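Local coordinates for UDP-4-amino-4,6-dideoxy-N-acetyl-beta-L-altrosamine transaminase (Helicobacter pylori, PDB 2FN6), which catalyses the pyridoxal phosphate-dependent transamination of a UDP-linked 4-keto sugar, the second step in making the pseudaminic acid that modifies flagellin, at residues G46-L51 / V194-E199; R65-F70 / T122-S127; K299-S304 / K367-F372. All blocks are in the same frame, centred on the assembly; numbering follows the deposited sequence.

Contact 1: G46-L51 / V194-E199; sequences GVKHAL and VTNDSE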
loop_
_atom_site.group_PDB
_atom_site.type_symbol
_atom_site.label_atom_id
_atom_site.label_comp_id
_atom_site.label_asym_id
_atom_site.label_seq_id
_atom_site.Cartn_x
_atom_site.Cartn_y
_atom_site.Cartn_z
ATOM N N GLY A 46 -13.513 -20.807 5.214
ATOM C CA GLY A 46 -13.059 -22.118 5.683
ATOM C C GLY A 46 -11.590 -22.394 5.389
ATOM O O GLY A 46 -11.241 -23.480 4.931
ATOM N N VAL A 47 -10.725 -21.413 5.637
ATOM C CA VAL A 47 -9.285 -21.606 5.445
ATOM C C VAL A 47 -8.561 -21.371 6.755
ATOM O O VAL A 47 -9.159 -20.899 7.725
ATOM C CB VAL A 47 -8.683 -20.710 4.308
ATOM C CG1 VAL A 47 -9.224 -21.114 2.948
ATOM C CG2 VAL A 47 -8.946 -19.231 4.572
ATOM N N LYS A 48 -7.273 -21.695 6.779
ATOM C CA LYS A 48 -6.493 -21.612 8.008
ATOM C C LYS A 48 -5.888 -20.237 8.278
ATOM O O LYS A 48 -5.847 -19.788 9.425
ATOM C CB LYS A 48 -5.402 -22.689 8.036
ATOM C CG LYS A 48 -5.858 -23.970 8.716
ATOM C CD LYS A 48 -4.959 -25.161 8.407
ATOM C CE LYS A 48 -5.599 -26.444 8.912
ATOM N NZ LYS A 48 -4.749 -27.630 8.629
ATOM N N HIS A 49 -5.419 -19.573 7.225
ATOM C CA HIS A 49 -4.665 -18.333 7.393
ATOM C C HIS A 49 -5.072 -17.205 6.440
ATOM O O HIS A 49 -5.300 -17.418 5.237
ATOM C CB HIS A 49 -3.170 -18.624 7.274
ATOM C CG HIS A 49 -2.683 -19.661 8.237
ATOM N ND1 HIS A 49 -2.663 -19.458 9.601
ATOM C CD2 HIS A 49 -2.212 -20.916 8.036
ATOM C CE1 HIS A 49 -2.189 -20.539 10.197
ATOM N NE2 HIS A 49 -1.906 -21.436 9.269
ATOM N N ALA A 50 -5.138 -15.995 6.986
ATOM C CA ALA A 50 -5.501 -14.822 6.206
ATOM C C ALA A 50 -4.622 -13.640 6.556
ATOM O O ALA A 50 -4.380 -13.377 7.738
ATOM C CB ALA A 50 -6.953 -14.480 6.435
ATOM N N LEU A 51 -4.154 -12.932 5.525
ATOM C CA LEU A 51 -3.462 -11.646 5.695
ATOM C C LEU A 51 -4.071 -10.523 4.840
ATOM O O LEU A 51 -4.247 -10.675 3.621
ATOM C CB LEU A 51 -1.988 -11.777 5.326
ATOM C CG LEU A 51 -1.021 -12.461 6.286
ATOM C CD1 LEU A 51 0.302 -12.504 5.589
ATOM C CD2 LEU A 51 -0.913 -11.715 7.633
ATOM N N VAL A 194 -5.100 -15.476 1.341
ATOM C CA VAL A 194 -5.504 -16.556 2.218
ATOM C C VAL A 194 -4.784 -17.856 1.822
ATOM O O VAL A 194 -4.510 -18.114 0.645
ATOM C CB VAL A 194 -7.047 -16.729 2.297
ATOM C CG1 VAL A 194 -7.730 -15.421 2.707
ATOM C CG2 VAL A 194 -7.632 -17.249 1.003
ATOM N N THR A 195 -4.454 -18.657 2.826
ATOM C CA THR A 195 -3.744 -19.900 2.604
ATOM C C THR A 195 -3.996 -20.956 3.692
ATOM O O THR A 195 -4.437 -20.641 4.811
ATOM C CB THR A 195 -2.236 -19.662 2.488
ATOM O OG1 THR A 195 -1.616 -20.888 2.097
ATOM C CG2 THR A 195 -1.650 -19.184 3.812
ATOM N N ASN A 196 -3.703 -22.208 3.349
ATOM C CA ASN A 196 -3.750 -23.294 4.310
ATOM C C ASN A 196 -2.349 -23.698 4.813
ATOM O O ASN A 196 -2.223 -24.501 5.744
ATOM C CB ASN A 196 -4.546 -24.471 3.741
ATOM C CG ASN A 196 -6.054 -24.309 3.940
ATOM O OD1 ASN A 196 -6.512 -23.939 5.018
ATOM N ND2 ASN A 196 -6.828 -24.601 2.903
ATOM N N ASP A 197 -1.309 -23.102 4.224
ATOM C CA ASP A 197 0.096 -23.380 4.580
ATOM C C ASP A 197 0.634 -22.354 5.582
ATOM O O ASP A 197 0.839 -21.187 5.247
ATOM C CB ASP A 197 0.969 -23.436 3.311
ATOM C CG ASP A 197 2.455 -23.712 3.604
ATOM O OD1 ASP A 197 3.148 -22.867 4.224
ATOM O OD2 ASP A 197 2.945 -24.777 3.173
ATOM N N SER A 198 0.879 -22.806 6.807
ATOM C CA SER A 198 1.297 -21.928 7.897
ATOM C C SER A 198 2.622 -21.214 7.651
ATOM O O SER A 198 2.832 -20.104 8.142
ATOM C CB SER A 198 1.370 -22.704 9.210
ATOM O OG SER A 198 1.849 -21.874 10.257
ATOM N N GLU A 199 3.511 -21.849 6.899
ATOM C CA GLU A 199 4.826 -21.273 6.633
ATOM C C GLU A 199 4.724 -20.091 5.672
ATOM O O GLU A 199 5.375 -19.058 5.867
ATOM C CB GLU A 199 5.791 -22.346 6.107
ATOM C CG GLU A 199 6.685 -22.976 7.192
ATOM C CD GLU A 199 7.803 -22.033 7.675
ATOM O OE1 GLU A 199 8.109 -22.033 8.895
ATOM O OE2 GLU A 199 8.375 -21.293 6.836
#
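An antiparallel strand pairing joins residues 46-51 to 194-199 at one margin of the large mixed sheet, where strand 49-53 is an edge strand within the chain and strand 191-195 its neighbour. His-49 and Thr-195 form a hydrogen-bonded pair: His-49 N donates to Thr-195 O at 2.8 Å, and Thr-195 N returns a bond to His-49 O, also 2.8 Å. The next pair, Ala-50 with Val-194, is non-hydrogen-bonded, and Val-194 CA lies 3.1 Å from His-49 O in a CA-H...O contact. Beyond the last bridge, where Asn-196 follows its strand and Lys-48 precedes the other, Asn-196 OD1 accepts from Lys-48 N at 3.0 Å, with the donor tilted 32° from the carbonyl plane, while the Lys-48 side chain passes across it.

The seven-stranded sheet is the core of the large domain of fold-type I pyridoxal phosphate enzymes. On one side of it Val-194 CG1 meets Ala-50 CB and Val-194 CB meets Val-47 CG2 at 3.9 Å, the two valines crossing at about a right angle; Leu-45 and Cys-42 of helix 32-45 cover this side. On the other, His-49 CB touches Thr-195 CG2. With CG anti to its carbonyl carbon (chi1 -56°), the imidazole of His-49 reaches the start of helix 198-207, placing NE2 3.5 Å from Ser-198 CB. Asp-197 is the N-cap of that helix, its OD1 accepting from Leu-200 N, and Thr-195 OG1 accepts from Asp-197 N in an ST turn and is also hydrogen-bonded to Leu-173 O.

Contact 2: R65-F70 / T122-S127; sequences RNFSEF and TKAIVS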
loop_
_atom_site.group_PDB
_atom_site.type_symbol
_atom_site.label_atom_id
_atom_site.label_comp_id
_atom_site.label_asym_id
_atom_site.label_seq_id
_atom_site.Cartn_x
_atom_site.Cartn_y
_atom_site.Cartn_z
ATOM N N ARG A 65 6.293 -13.178 -4.466
ATOM C CA ARG A 65 7.665 -13.088 -3.962
ATOM C C ARG A 65 7.988 -14.177 -2.962
ATOM O O ARG A 65 9.154 -14.471 -2.737
ATOM C CB ARG A 65 7.944 -11.715 -3.331
ATOM C CG ARG A 65 8.042 -10.582 -4.333
ATOM C CD ARG A 65 9.378 -10.581 -5.103
ATOM N NE ARG A 65 10.495 -10.270 -4.217
ATOM C CZ ARG A 65 10.836 -9.043 -3.828
ATOM N NH1 ARG A 65 10.151 -7.992 -4.253
ATOM N NH2 ARG A 65 11.864 -8.863 -3.012
ATOM N N ASN A 66 6.961 -14.783 -2.374
ATOM C CA ASN A 66 7.175 -15.641 -1.221
ATOM C C ASN A 66 6.675 -17.085 -1.299
ATOM O O ASN A 66 6.968 -17.868 -0.396
ATOM C CB ASN A 66 6.629 -14.969 0.045
ATOM C CG ASN A 66 7.404 -13.720 0.420
ATOM O OD1 ASN A 66 7.224 -12.654 -0.183
ATOM N ND2 ASN A 66 8.262 -13.837 1.425
ATOM N N PHE A 67 5.928 -17.447 -2.344
ATOM C CA PHE A 67 5.406 -18.817 -2.431
ATOM C C PHE A 67 6.566 -19.805 -2.537
ATOM O O PHE A 67 6.565 -20.837 -1.872
ATOM C CB PHE A 67 4.377 -18.993 -3.555
ATOM C CG PHE A 67 4.961 -18.988 -4.939
ATOM C CD1 PHE A 67 5.109 -20.175 -5.645
ATOM C CD2 PHE A 67 5.344 -17.802 -5.545
ATOM C CE1 PHE A 67 5.643 -20.179 -6.922
ATOM C CE2 PHE A 67 5.882 -17.799 -6.821
ATOM C CZ PHE A 67 6.036 -18.989 -7.509
ATOM N N SER A 68 7.550 -19.463 -3.363
ATOM C CA SER A 68 8.881 -20.073 -3.315
ATOM C C SER A 68 9.966 -19.036 -3.584
ATOM O O SER A 68 9.694 -17.949 -4.095
ATOM C CB SER A 68 9.008 -21.249 -4.298
ATOM O OG SER A 68 8.755 -22.488 -3.645
ATOM N N GLU A 69 11.196 -19.382 -3.238
ATOM C CA GLU A 69 12.342 -18.552 -3.572
ATOM C C GLU A 69 12.524 -18.562 -5.092
ATOM O O GLU A 69 12.082 -19.494 -5.761
ATOM C CB GLU A 69 13.577 -19.095 -2.866
ATOM C CG GLU A 69 14.665 -18.077 -2.604
ATOM C CD GLU A 69 15.973 -18.739 -2.192
ATOM O OE1 GLU A 69 15.965 -19.957 -1.880
ATOM O OE2 GLU A 69 17.013 -18.042 -2.184
ATOM N N PHE A 70 13.152 -17.520 -5.632
ATOM C CA PHE A 70 13.276 -17.355 -7.084
ATOM C C PHE A 70 14.566 -17.933 -7.693
ATOM O O PHE A 70 15.676 -17.709 -7.192
ATOM C CB PHE A 70 13.119 -15.881 -7.478
ATOM C CG PHE A 70 13.367 -15.608 -8.936
ATOM C CD1 PHE A 70 12.340 -15.739 -9.867
ATOM C CD2 PHE A 70 14.637 -15.225 -9.384
ATOM C CE1 PHE A 70 12.567 -15.493 -11.231
ATOM C CE2 PHE A 70 14.877 -14.973 -10.743
ATOM C CZ PHE A 70 13.837 -15.108 -11.669
ATOM N N THR A 122 8.730 -23.762 -16.177
ATOM C CA THR A 122 7.427 -23.571 -15.542
ATOM C C THR A 122 7.480 -23.786 -14.038
ATOM O O THR A 122 7.978 -24.815 -13.579
ATOM C CB THR A 122 6.377 -24.501 -16.152
ATOM O OG1 THR A 122 6.598 -24.593 -17.562
ATOM C CG2 THR A 122 4.981 -23.960 -15.912
ATOM N N LYS A 123 6.969 -22.801 -13.287
ATOM C CA LYS A 123 7.006 -22.801 -11.824
ATOM C C LYS A 123 5.602 -22.864 -11.236
ATOM O O LYS A 123 5.398 -23.445 -10.161
ATOM C CB LYS A 123 7.691 -21.533 -11.314
ATOM C CG LYS A 123 8.661 -21.715 -10.132
ATOM C CD LYS A 123 8.086 -22.466 -8.940
ATOM C CE LYS A 123 8.957 -22.288 -7.698
ATOM N NZ LYS A 123 10.423 -22.600 -7.837
ATOM N N ALA A 124 4.641 -22.251 -11.937
ATOM C CA ALA A 124 3.262 -22.142 -11.443
ATOM C C ALA A 124 2.220 -21.840 -12.509
ATOM O O ALA A 124 2.539 -21.369 -13.607
ATOM C CB ALA A 124 3.177 -21.091 -10.353
ATOM N N ILE A 125 0.967 -22.131 -12.164
ATOM C CA ILE A 125 -0.189 -21.628 -12.891
ATOM C C ILE A 125 -0.896 -20.611 -11.998
ATOM O O ILE A 125 -1.214 -20.900 -10.830
ATOM C CB ILE A 125 -1.195 -22.738 -13.242
ATOM C CG1 ILE A 125 -0.488 -23.999 -13.778
ATOM C CG2 ILE A 125 -2.272 -22.202 -14.189
ATOM C CD1 ILE A 125 0.019 -23.916 -15.202
ATOM N N VAL A 126 -1.121 -19.421 -12.555
ATOM C CA VAL A 126 -1.914 -18.384 -11.910
ATOM C C VAL A 126 -3.246 -18.254 -12.629
ATOM O O VAL A 126 -3.293 -17.752 -13.745
ATOM C CB VAL A 126 -1.195 -17.022 -11.923
ATOM C CG1 VAL A 126 -2.133 -15.923 -11.416
ATOM C CG2 VAL A 126 0.089 -17.067 -11.077
ATOM N N SER A 127 -4.324 -18.718 -12.000
ATOM C CA SER A 127 -5.655 -18.569 -12.577
ATOM C C SER A 127 -6.396 -17.334 -12.032
ATOM O O SER A 127 -6.043 -16.805 -10.961
ATOM C CB SER A 127 -6.496 -19.825 -12.351
ATOM O OG SER A 127 -7.015 -19.881 -11.029
#
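Phe-67 and Lys-123 carry this small surface contact, their side chains sliding past each other in opposite directions. One corner of the phenyl ring does the touching: CE1 of Phe-67 lies 3.9 Å from Lys-123 CD and, more loosely, 4.3 Å from Ala-124 CB, both approaching the ring obliquely. Further along the lysine, CE packs against Ser-68 CB at 3.6 Å. The ammonium group ends near the backbone of the loop, where NZ is 4.1 Å from Glu-69 O, too long for a hydrogen bond. The aliphatic part of the lysine therefore makes most of the contact.

Bends at chi2 (-52°) and chi4 (-53°) fold the Lys-123 chain along the loop. With CG between its backbone N and carbonyl carbon (chi1 73°), Phe-67 brings CE1 to the lysine, and its ring also touches Ser-150. Backbone bonds to Glu-76 and Ser-150 fix the strand on which Lys-123 sits, and the lysine side chain also touches Arg-74.

From helix 56-66, Arg-65 pairs with Glu-93 of the second subunit. The loop leaving this helix rests on the beginning of strand 122-128, which runs parallel to both its neighbours, strands 76-79 and 150-154.

Contact 3: K299-S304 / K367-F372; sequences KLILES and KTFESF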
loop_
_atom_site.group_PDB
_atom_site.type_symbol
_atom_site.label_atom_id
_atom_site.label_comp_id
_atom_site.label_asym_id
_atom_site.label_seq_id
_atom_site.Cartn_x
_atom_site.Cartn_y
_atom_site.Cartn_z
ATOM N N LYS A 299 -17.049 0.371 -30.272
ATOM C CA LYS A 299 -16.927 1.755 -29.795
ATOM C C LYS A 299 -18.237 2.503 -29.956
ATOM O O LYS A 299 -18.676 3.192 -29.039
ATOM C CB LYS A 299 -15.804 2.499 -30.530
ATOM C CG LYS A 299 -14.869 1.581 -31.346
ATOM C CD LYS A 299 -15.475 1.260 -32.746
ATOM C CE LYS A 299 -15.386 -0.226 -33.107
ATOM N NZ LYS A 299 -13.990 -0.755 -33.141
ATOM N N LEU A 300 -18.871 2.340 -31.112
ATOM C CA LEU A 300 -20.155 2.990 -31.390
ATOM C C LEU A 300 -21.271 2.445 -30.503
ATOM O O LEU A 300 -22.112 3.207 -30.023
ATOM C CB LEU A 300 -20.507 2.868 -32.881
ATOM C CG LEU A 300 -19.353 3.251 -33.829
ATOM C CD1 LEU A 300 -19.548 2.735 -35.272
ATOM C CD2 LEU A 300 -19.097 4.772 -33.809
ATOM N N ILE A 301 -21.260 1.133 -30.269
ATOM C CA ILE A 301 -22.178 0.499 -29.320
ATOM C C ILE A 301 -21.969 1.074 -27.917
ATOM O O ILE A 301 -22.933 1.422 -27.236
ATOM C CB ILE A 301 -21.984 -1.035 -29.248
ATOM C CG1 ILE A 301 -22.110 -1.694 -30.629
ATOM C CG2 ILE A 301 -22.955 -1.649 -28.257
ATOM C CD1 ILE A 301 -23.504 -1.709 -31.203
ATOM N N LEU A 302 -20.705 1.168 -27.504
ATOM C CA LEU A 302 -20.358 1.660 -26.173
ATOM C C LEU A 302 -20.752 3.110 -25.982
ATOM O O LEU A 302 -21.440 3.446 -25.007
ATOM C CB LEU A 302 -18.868 1.455 -25.867
ATOM C CG LEU A 302 -18.406 -0.000 -25.762
ATOM C CD1 LEU A 302 -16.915 -0.083 -25.578
ATOM C CD2 LEU A 302 -19.128 -0.703 -24.617
ATOM N N GLU A 303 -20.347 3.965 -26.920
ATOM C CA GLU A 303 -20.705 5.384 -26.847
ATOM C C GLU A 303 -22.216 5.529 -26.815
ATOM O O GLU A 303 -22.756 6.352 -26.067
ATOM C CB GLU A 303 -20.120 6.166 -28.018
ATOM C CG GLU A 303 -18.597 6.313 -27.968
ATOM C CD GLU A 303 -17.974 6.686 -29.318
ATOM O OE1 GLU A 303 -18.692 7.220 -30.206
ATOM O OE2 GLU A 303 -16.755 6.438 -29.488
ATOM N N SER A 304 -22.903 4.707 -27.602
ATOM C CA SER A 304 -24.360 4.759 -27.623
ATOM C C SER A 304 -24.988 4.314 -26.291
ATOM O O SER A 304 -26.034 4.848 -25.897
ATOM C CB SER A 304 -24.927 3.965 -28.797
ATOM O OG SER A 304 -26.317 3.772 -28.608
ATOM N N LYS A 367 -32.663 -1.778 -27.036
ATOM C CA LYS A 367 -32.854 -0.674 -27.981
ATOM C C LYS A 367 -31.545 -0.303 -28.681
ATOM O O LYS A 367 -31.520 -0.118 -29.902
ATOM C CB LYS A 367 -33.453 0.559 -27.291
ATOM C CG LYS A 367 -34.948 0.459 -27.003
ATOM C CD LYS A 367 -35.571 1.825 -26.678
ATOM C CE LYS A 367 -37.068 1.692 -26.341
ATOM N NZ LYS A 367 -37.699 3.006 -25.974
ATOM N N THR A 368 -30.458 -0.227 -27.916
ATOM C CA THR A 368 -29.166 0.114 -28.485
ATOM C C THR A 368 -28.765 -0.814 -29.631
ATOM O O THR A 368 -28.403 -0.347 -30.710
ATOM C CB THR A 368 -28.069 0.174 -27.402
ATOM O OG1 THR A 368 -28.230 1.380 -26.653
ATOM C CG2 THR A 368 -26.675 0.151 -28.007
ATOM N N PHE A 369 -28.827 -2.122 -29.395
ATOM C CA PHE A 369 -28.401 -3.086 -30.404
ATOM C C PHE A 369 -29.318 -3.102 -31.632
ATOM O O PHE A 369 -28.827 -3.245 -32.756
ATOM C CB PHE A 369 -28.263 -4.480 -29.803
ATOM C CG PHE A 369 -26.986 -4.694 -29.063
ATOM C CD1 PHE A 369 -26.940 -4.559 -27.684
ATOM C CD2 PHE A 369 -25.825 -5.033 -29.745
ATOM C CE1 PHE A 369 -25.761 -4.762 -26.999
ATOM C CE2 PHE A 369 -24.627 -5.233 -29.063
ATOM C CZ PHE A 369 -24.597 -5.102 -27.688
ATOM N N GLU A 370 -30.631 -2.944 -31.416
ATOM C CA GLU A 370 -31.595 -2.777 -32.517
ATOM C C GLU A 370 -31.233 -1.571 -33.396
ATOM O O GLU A 370 -31.339 -1.656 -34.622
ATOM C CB GLU A 370 -33.049 -2.671 -32.010
ATOM N N SER A 371 -30.788 -0.475 -32.770
ATOM C CA SER A 371 -30.334 0.744 -33.479
ATOM C C SER A 371 -29.428 0.459 -34.661
ATOM O O SER A 371 -29.363 1.240 -35.611
ATOM C CB SER A 371 -29.588 1.693 -32.535
ATOM O OG SER A 371 -30.488 2.558 -31.873
ATOM N N PHE A 372 -28.721 -0.660 -34.589
ATOM C CA PHE A 372 -27.808 -1.049 -35.642
ATOM C C PHE A 372 -28.476 -2.114 -36.545
ATOM O O PHE A 372 -29.572 -1.866 -37.067
ATOM C CB PHE A 372 -26.468 -1.481 -35.016
ATOM C CG PHE A 372 -25.782 -0.378 -34.212
ATOM C CD1 PHE A 372 -26.304 0.048 -32.986
ATOM C CD2 PHE A 372 -24.615 0.230 -34.684
ATOM C CE1 PHE A 372 -25.682 1.063 -32.247
ATOM C CE2 PHE A 372 -23.980 1.242 -33.950
ATOM C CZ PHE A 372 -24.516 1.659 -32.730
#
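The ring of Phe-372 takes the methyl end of Ile-301 on one face: CD1 stands over its centre, 3.7 Å from the centroid and 10° off the ring normal, a CH-pi contact. In the plane of the same ring, Thr-368 O lies at the edge. Leu-300 comes in with its CB, 4.0 Å from Phe-372 CE2. The second phenyl ring, that of Phe-369, is touched obliquely by the other branch of Ile-301, whose CG2 lies 3.9 Å from CZ. The isoleucine is thereby divided between two aromatics, crossing Phe-369 at about a right angle. Its torsions explain the split: CG2 is anti to the backbone N, while chi1 (-55°) turns CG1, and chi2 (-70°) then carries CD1, to Phe-372.

One turn further along helix 298-307, Ser-304 meets Thr-368, and here the backbones come closest, with CA atoms 6.7 Å apart. The small side chains permit this: Ser-304 OG lies 3.7 Å from Thr-368 CG2 and 3.6 Å from Thr-368 OG1. The threonine hydroxyl has a weak bond to Ser-364 O, one turn back in its own helix. Thr-368 CG2 also rests against Ile-301 O at 4.0 Å, completing a largely apolar seam between the two helices. Both belong to the C-terminal part of the chain, consistent with the small domain of fold-type I enzymes.

Beyond the seam, Phe-369 meets Phe-294 edge-to-face and also packs against the ring of Phe-270 from strand 270-272, while Phe-372 touches Cys-297 just ahead of helix 298-307. The contact thus fastens the C-terminal helix 355-370 to the side of helix 298-307, from which Leu-302 packs on Phe-218 of the second subunit.

In the fold
From the N terminus, after helix 32-45 the chain enters strand 49-53, the first half of contact 1, then helix 56-66, whose exit loop supplies the first half of contact 2. That contact closes at strand 122-128, before residues 194-199 return to close contact 1, so contact 2 is nested within the larger loop. Both reach the same sheet, contact 1 at its margin and contact 2 near the start of an interior strand; their centres lie about 17 Å apart. Contact 3 follows in series, joining helix 298-307 to the C-terminal helix 355-370. It lies across the chain's centre from the other two, with centres about 46 Å from contact 1 and 43 Å from contact 2.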